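Side-chain contacts in putative hydrogenase (Pyrococcus furiosus, PDB 3LYU), which probably works as an oxidoreductase that binds a [2Fe-2S] cluster and FAD, of which this chain is one alpha-beta domain: residues Y34-A37 and K38-E42; V117-Q120 and K121-F124. All blocks are in the same frame, centred on the assembly; numbering follows the deposited sequence.

Contact 1 of 2, residues Y34-A37 and K38-E42; sequences YPIA and KAWQE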
ATOM      1  N   TYR B  34      -7.350 -22.000   0.203  1.00 40.30           N
ATOM      2  CA  TYR B  34      -6.793 -23.317  -0.076  1.00 36.60           C
ATOM      3  C   TYR B  34      -5.314 -23.272  -0.438  1.00 36.25           C
ATOM      4  O   TYR B  34      -4.481 -23.769   0.321  1.00 40.24           O
ATOM      5  CB  TYR B  34      -7.581 -24.020  -1.181  1.00 41.05           C
ATOM      6  CG  TYR B  34      -6.950 -25.322  -1.626  1.00 41.42           C
ATOM      7  CD1 TYR B  34      -6.532 -26.286  -0.690  1.00 40.75           C
ATOM      8  CD2 TYR B  34      -6.791 -25.608  -2.982  1.00 39.38           C
ATOM      9  CE1 TYR B  34      -5.973 -27.500  -1.101  1.00 34.57           C
ATOM     10  CE2 TYR B  34      -6.240 -26.820  -3.402  1.00 39.04           C
ATOM     11  CZ  TYR B  34      -5.834 -27.760  -2.462  1.00 37.37           C
ATOM     12  OH  TYR B  34      -5.302 -28.953  -2.895  1.00 37.23           O
ATOM     13  N   PRO B  35      -4.961 -22.681  -1.595  1.00 34.87           N
ATOM     14  CA  PRO B  35      -3.542 -22.622  -1.969  1.00 32.17           C
ATOM     15  C   PRO B  35      -2.636 -21.942  -0.937  1.00 26.37           C
ATOM     16  O   PRO B  35      -1.453 -22.230  -0.845  1.00 24.58           O
ATOM     17  CB  PRO B  35      -3.568 -21.893  -3.308  1.00 27.74           C
ATOM     18  CG  PRO B  35      -4.829 -21.082  -3.235  1.00 24.32           C
ATOM     19  CD  PRO B  35      -5.793 -22.036  -2.623  1.00 31.50           C
ATOM     20  N   ILE B  36      -3.202 -21.049  -0.150  1.00 31.42           N
ATOM     21  CA  ILE B  36      -2.441 -20.367   0.876  1.00 33.71           C
ATOM     22  C   ILE B  36      -2.121 -21.297   2.039  1.00 35.79           C
ATOM     23  O   ILE B  36      -0.974 -21.381   2.480  1.00 37.58           O
ATOM     24  CB  ILE B  36      -3.218 -19.159   1.414  1.00 31.33           C
ATOM     25  CG1 ILE B  36      -3.359 -18.115   0.306  1.00 30.24           C
ATOM     26  CG2 ILE B  36      -2.523 -18.586   2.624  1.00 35.01           C
ATOM     27  CD1 ILE B  36      -4.060 -16.835   0.740  1.00 46.00           C
ATOM     28  N   ALA B  37      -3.147 -21.986   2.538  1.00 35.99           N
ATOM     29  CA  ALA B  37      -3.004 -22.916   3.660  1.00 37.23           C
ATOM     30  C   ALA B  37      -2.129 -24.108   3.282  1.00 37.01           C
ATOM     31  O   ALA B  37      -1.397 -24.644   4.102  1.00 40.84           O
ATOM     32  CB  ALA B  37      -4.382 -23.398   4.110  1.00 32.59           C
ATOM     33  N   LYS B  38      -2.210 -24.517   2.025  1.00 39.34           N
ATOM     34  CA  LYS B  38      -1.435 -25.643   1.540  1.00 41.22           C
ATOM     35  C   LYS B  38       0.048 -25.322   1.631  1.00 38.34           C
ATOM     36  O   LYS B  38       0.844 -26.132   2.101  1.00 40.50           O
ATOM     37  CB  LYS B  38      -1.826 -25.946   0.102  1.00 38.91           C
ATOM     38  CG  LYS B  38      -1.240 -27.214  -0.455  1.00 41.15           C
ATOM     39  CD  LYS B  38      -1.802 -27.468  -1.832  1.00 45.51           C
ATOM     40  CE  LYS B  38      -1.216 -28.715  -2.453  1.00 46.80           C
ATOM     41  NZ  LYS B  38      -1.674 -28.849  -3.872  1.00 41.80           N
ATOM     42  N   ALA B  39       0.405 -24.119   1.195  1.00 36.48           N
ATOM     43  CA  ALA B  39       1.787 -23.650   1.209  1.00 37.19           C
ATOM     44  C   ALA B  39       2.322 -23.388   2.621  1.00 39.50           C
ATOM     45  O   ALA B  39       3.513 -23.555   2.878  1.00 38.80           O
ATOM     46  CB  ALA B  39       1.903 -22.404   0.381  1.00 32.63           C
ATOM     47  N   TRP B  40       1.454 -22.966   3.536  1.00 42.73           N
ATOM     48  CA  TRP B  40       1.901 -22.721   4.902  1.00 41.62           C
ATOM     49  C   TRP B  40       2.229 -24.026   5.611  1.00 44.66           C
ATOM     50  O   TRP B  40       3.152 -24.082   6.411  1.00 47.18           O
ATOM     51  CB  TRP B  40       0.843 -21.967   5.702  1.00 33.47           C
ATOM     52  CG  TRP B  40       0.930 -20.482   5.559  1.00 31.11           C
ATOM     53  CD1 TRP B  40       2.043 -19.747   5.239  1.00 29.26           C
ATOM     54  CD2 TRP B  40      -0.108 -19.531   5.831  1.00 28.82           C
ATOM     55  NE1 TRP B  40       1.763 -18.399   5.300  1.00 27.69           N
ATOM     56  CE2 TRP B  40       0.453 -18.237   5.663  1.00 28.57           C
ATOM     57  CE3 TRP B  40      -1.458 -19.644   6.210  1.00 35.99           C
ATOM     58  CZ2 TRP B  40      -0.287 -17.064   5.864  1.00 33.91           C
ATOM     59  CZ3 TRP B  40      -2.195 -18.476   6.411  1.00 34.64           C
ATOM     60  CH2 TRP B  40      -1.603 -17.198   6.236  1.00 35.44           C
ATOM     61  N   GLN B  41       1.471 -25.074   5.316  1.00 48.65           N
ATOM     62  CA  GLN B  41       1.691 -26.374   5.927  1.00 50.61           C
ATOM     63  C   GLN B  41       3.047 -26.898   5.475  1.00 51.22           C
ATOM     64  O   GLN B  41       3.856 -27.322   6.290  1.00 54.77           O
ATOM     65  CB  GLN B  41       0.579 -27.346   5.510  1.00 49.09           C
ATOM     66  CG  GLN B  41       0.582 -28.696   6.230  1.00 47.10           C
ATOM     67  CD  GLN B  41       0.072 -28.638   7.674  1.00 46.83           C
ATOM     68  OE1 GLN B  41       0.116 -29.638   8.395  1.00 45.73           O
ATOM     69  NE2 GLN B  41      -0.420 -27.475   8.095  1.00 45.92           N
ATOM     70  N   GLU B  42       3.297 -26.850   4.170  1.00 50.60           N
ATOM     71  CA  GLU B  42       4.562 -27.322   3.589  1.00 49.71           C
ATOM     72  C   GLU B  42       5.780 -26.567   4.138  1.00 49.65           C
ATOM     73  O   GLU B  42       6.874 -27.125   4.233  1.00 49.15           O
ATOM     74  CB  GLU B  42       4.516 -27.168   2.060  1.00 48.83           C
ATOM     75  CG  GLU B  42       5.551 -27.965   1.291  1.00 54.74           C
ATOM     76  CD  GLU B  42       5.331 -29.455   1.438  1.00 60.45           C
ATOM     77  OE1 GLU B  42       4.148 -29.882   1.397  1.00 64.48           O
ATOM     78  OE2 GLU B  42       6.333 -30.201   1.586  1.00 65.36           O
TER
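Four successive alpha-helical hydrogen bonds run from residue i+4 back to residue i, with Lys38 N to Tyr34 O the shortest at 2.9 Å, Ala39 N to Pro35 O weak, Trp40 N to Ile36 O at 3.1 Å and Gln41 N to Ala37 O closing the series. One turn apart, Ile36 lays its CG2 methyl on a face of the Trp40 indole. Ile36 CG2 sits 3.8 Å from the centroid of the Trp40 six-membered ring, 11° off its normal, in a CH-pi contact displaced toward the rim, and it meets Trp40 CZ3 at 3.8 Å. Ile36 presents this methyl because CG2 is anti to the backbone N, while CG1 takes the place beside that N (chi1 -66°). The indole NE1 is satisfied by Pro14 O, and its ring packs edge-to-face with Phe112. Replacing Trp40 with alanine would probably open a gap beside the Ile36 methyl and leave Pro14 O without its indole donor. These turns belong to helix 29-42 of the beta-alpha-beta unit between strands 20-26 and 46-54, and Ala37 fits closely against both strands, touching Ala23, Val47 and Thr49. On another side of the helix Tyr34 and Lys38 run alongside each other, pointing the same way. The extended lysine chain passes obliquely by the phenol, with Lys38 CD 3.9 Å from Tyr34 OH, and Lys38 NZ stops 3.8 Å from Tyr34 OH. Ala39 and Pro35 instead pack on Ala39 and Ile43 of the second subunit.

Contact 2 of 2, residues V117-Q120 and K121-F124; sequences VGDQ and KQVF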
ATOM      1  N   VAL B 117     -16.568  -8.892   4.329  1.00 37.76           N
ATOM      2  CA  VAL B 117     -16.006  -7.954   5.297  1.00 41.61           C
ATOM      3  C   VAL B 117     -16.841  -7.832   6.573  1.00 40.72           C
ATOM      4  O   VAL B 117     -16.379  -7.327   7.593  1.00 44.02           O
ATOM      5  CB  VAL B 117     -15.792  -6.562   4.636  1.00 40.50           C
ATOM      6  CG1 VAL B 117     -17.120  -5.972   4.225  1.00 39.13           C
ATOM      7  CG2 VAL B 117     -15.035  -5.640   5.581  1.00 43.29           C
ATOM      8  N   GLY B 118     -18.071  -8.324   6.513  1.00 44.92           N
ATOM      9  CA  GLY B 118     -18.942  -8.270   7.674  1.00 46.61           C
ATOM     10  C   GLY B 118     -18.662  -9.398   8.646  1.00 47.85           C
ATOM     11  O   GLY B 118     -18.942  -9.294   9.838  1.00 50.45           O
ATOM     12  N   ASP B 119     -18.117 -10.489   8.123  1.00 47.75           N
ATOM     13  CA  ASP B 119     -17.778 -11.641   8.939  1.00 46.97           C
ATOM     14  C   ASP B 119     -16.354 -11.481   9.420  1.00 47.26           C
ATOM     15  O   ASP B 119     -15.996 -11.999  10.476  1.00 45.17           O
ATOM     16  CB  ASP B 119     -17.899 -12.934   8.135  1.00 46.62           C
ATOM     17  CG  ASP B 119     -19.323 -13.263   7.792  1.00 52.36           C
ATOM     18  OD1 ASP B 119     -20.148 -13.321   8.720  1.00 51.71           O
ATOM     19  OD2 ASP B 119     -19.622 -13.465   6.602  1.00 58.61           O
ATOM     20  N   GLN B 120     -15.542 -10.772   8.639  1.00 42.93           N
ATOM     21  CA  GLN B 120     -14.154 -10.541   9.016  1.00 47.57           C
ATOM     22  C   GLN B 120     -14.134  -9.660  10.249  1.00 47.34           C
ATOM     23  O   GLN B 120     -13.261  -9.779  11.096  1.00 46.75           O
ATOM     24  CB  GLN B 120     -13.392  -9.872   7.878  1.00 48.76           C
ATOM     25  CG  GLN B 120     -13.301 -10.730   6.650  1.00 49.93           C
ATOM     26  CD  GLN B 120     -12.258 -10.238   5.704  1.00 48.77           C
ATOM     27  OE1 GLN B 120     -12.380  -9.160   5.133  1.00 48.91           O
ATOM     28  NE2 GLN B 120     -11.207 -11.021   5.538  1.00 52.20           N
ATOM     29  N   LYS B 121     -15.109  -8.772  10.341  1.00 48.04           N
ATOM     30  CA  LYS B 121     -15.220  -7.897  11.484  1.00 49.40           C
ATOM     31  C   LYS B 121     -15.626  -8.707  12.709  1.00 52.81           C
ATOM     32  O   LYS B 121     -14.961  -8.652  13.744  1.00 53.26           O
ATOM     33  CB  LYS B 121     -16.272  -6.825  11.226  1.00 48.66           C
ATOM     34  CG  LYS B 121     -15.891  -5.801  10.187  1.00 42.91           C
ATOM     35  CD  LYS B 121     -16.949  -4.717  10.160  1.00 43.34           C
ATOM     36  CE  LYS B 121     -16.543  -3.566   9.272  1.00 37.99           C
ATOM     37  NZ  LYS B 121     -17.581  -2.491   9.307  1.00 38.07           N
ATOM     38  N   GLN B 122     -16.719  -9.459  12.587  1.00 52.60           N
ATOM     39  CA  GLN B 122     -17.225 -10.272  13.698  1.00 51.12           C
ATOM     40  C   GLN B 122     -16.209 -11.300  14.197  1.00 51.49           C
ATOM     41  O   GLN B 122     -16.156 -11.619  15.387  1.00 51.91           O
ATOM     42  CB  GLN B 122     -18.522 -10.982  13.288  1.00 51.07           C
ATOM     43  CG  GLN B 122     -19.708 -10.039  13.078  1.00 48.57           C
ATOM     44  CD  GLN B 122     -21.040 -10.777  12.967  1.00 49.56           C
ATOM     45  OE1 GLN B 122     -21.446 -11.492  13.893  1.00 51.78           O
ATOM     46  NE2 GLN B 122     -21.727 -10.606  11.828  1.00 54.54           N
ATOM     47  N   VAL B 123     -15.410 -11.819  13.276  1.00 49.73           N
ATOM     48  CA  VAL B 123     -14.391 -12.796  13.613  1.00 46.04           C
ATOM     49  C   VAL B 123     -13.196 -12.094  14.240  1.00 46.53           C
ATOM     50  O   VAL B 123     -12.489 -12.680  15.053  1.00 45.03           O
ATOM     51  CB  VAL B 123     -13.926 -13.580  12.359  1.00 41.09           C
ATOM     52  CG1 VAL B 123     -12.655 -14.374  12.656  1.00 42.11           C
ATOM     53  CG2 VAL B 123     -15.045 -14.515  11.898  1.00 41.39           C
ATOM     54  N   PHE B 124     -12.973 -10.839  13.865  1.00 46.83           N
ATOM     55  CA  PHE B 124     -11.862 -10.072  14.411  1.00 49.57           C
ATOM     56  C   PHE B 124     -12.118  -9.749  15.885  1.00 50.22           C
ATOM     57  O   PHE B 124     -11.193  -9.689  16.697  1.00 52.29           O
ATOM     58  CB  PHE B 124     -11.667  -8.792  13.596  1.00 52.53           C
ATOM     59  CG  PHE B 124     -10.776  -7.778  14.258  1.00 53.64           C
ATOM     60  CD1 PHE B 124     -11.310  -6.794  15.094  1.00 55.69           C
ATOM     61  CD2 PHE B 124      -9.405  -7.816  14.068  1.00 52.33           C
ATOM     62  CE1 PHE B 124     -10.487  -5.866  15.730  1.00 53.07           C
ATOM     63  CE2 PHE B 124      -8.574  -6.890  14.701  1.00 55.05           C
ATOM     64  CZ  PHE B 124      -9.118  -5.914  15.535  1.00 51.25           C
TER
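The Phe124 ring stands obliquely to Gln120 O one turn earlier, and the close approach to that oxygen is made by the ring's stem, Phe124 CB, at 3.1 Å. The ring leads away from that turn. The second flat group, the Gln122 amide, lies beside Gly118 O. Gln122 NE2 is 3.7 Å from Gly118 O, and the chain carbon Gln122 CG is nearer to it, at 3.4 Å, while Gln122 OE1 receives a weak hydrogen bond from Lys96 of helix 84-104. Aliphatic carbon therefore does much of the touching, laid against the carbonyl oxygens of the turn before. Lys121 shows this clearly: with CG beside its own backbone N (chi1 -69°), Lys121 CG comes 3.0 Å from Val117 O, which also takes a weak bond from Lys121 N. The lysine chain then extends away, carrying NZ to a salt bridge with Glu16 of the fourth subunit, while Pro8 of the third subunit packs on Phe124. Val123 is pressed equally tightly, its CG2 lying 3.0 Å from Asp119 O. Asp119 O accepts Val123 N at 2.9 Å, the donor tilted 29° from the carbonyl plane. Phe124 N lies above the carbonyl plane of Gln120, 39° out of it, and so is not on a lone pair. Inward, Asp119 OD1 is fixed by a hydrogen bond to Ser92 OG, and both Asp119 and Val123 touch Leu95 and Met113, wedged between helix 84-104 and strand 110-114. The arrangement is that of early turns in the connecting helix of a beta-alpha-beta crossover, here helix 117-130 between strands 110-114 and 134-136 of a parallel sheet with strand order 3-2-1-4-5, consistent with the nucleotide-binding domain of ferredoxin reductase-like flavoproteins.

Both contacts are local, joining consecutive turns within one helix, but the helices serve different crossovers on opposite sides of the chain's centre, about 22 Å apart between contact centres. Both are partly buried, each with a sheet-facing side and a side turned to other subunits. Contact 1 has an aromatic centre: an aliphatic group lies on an indole face, and the neighbouring subunit is met largely by small or apolar residues. Contact 2 has no such stack; its side chains lean on backbone oxygens, while polar groups reach a neighbouring helix and a charged partner in another subunit. The two crossovers contribute different strands to one parallel sheet, and the contacts do not touch.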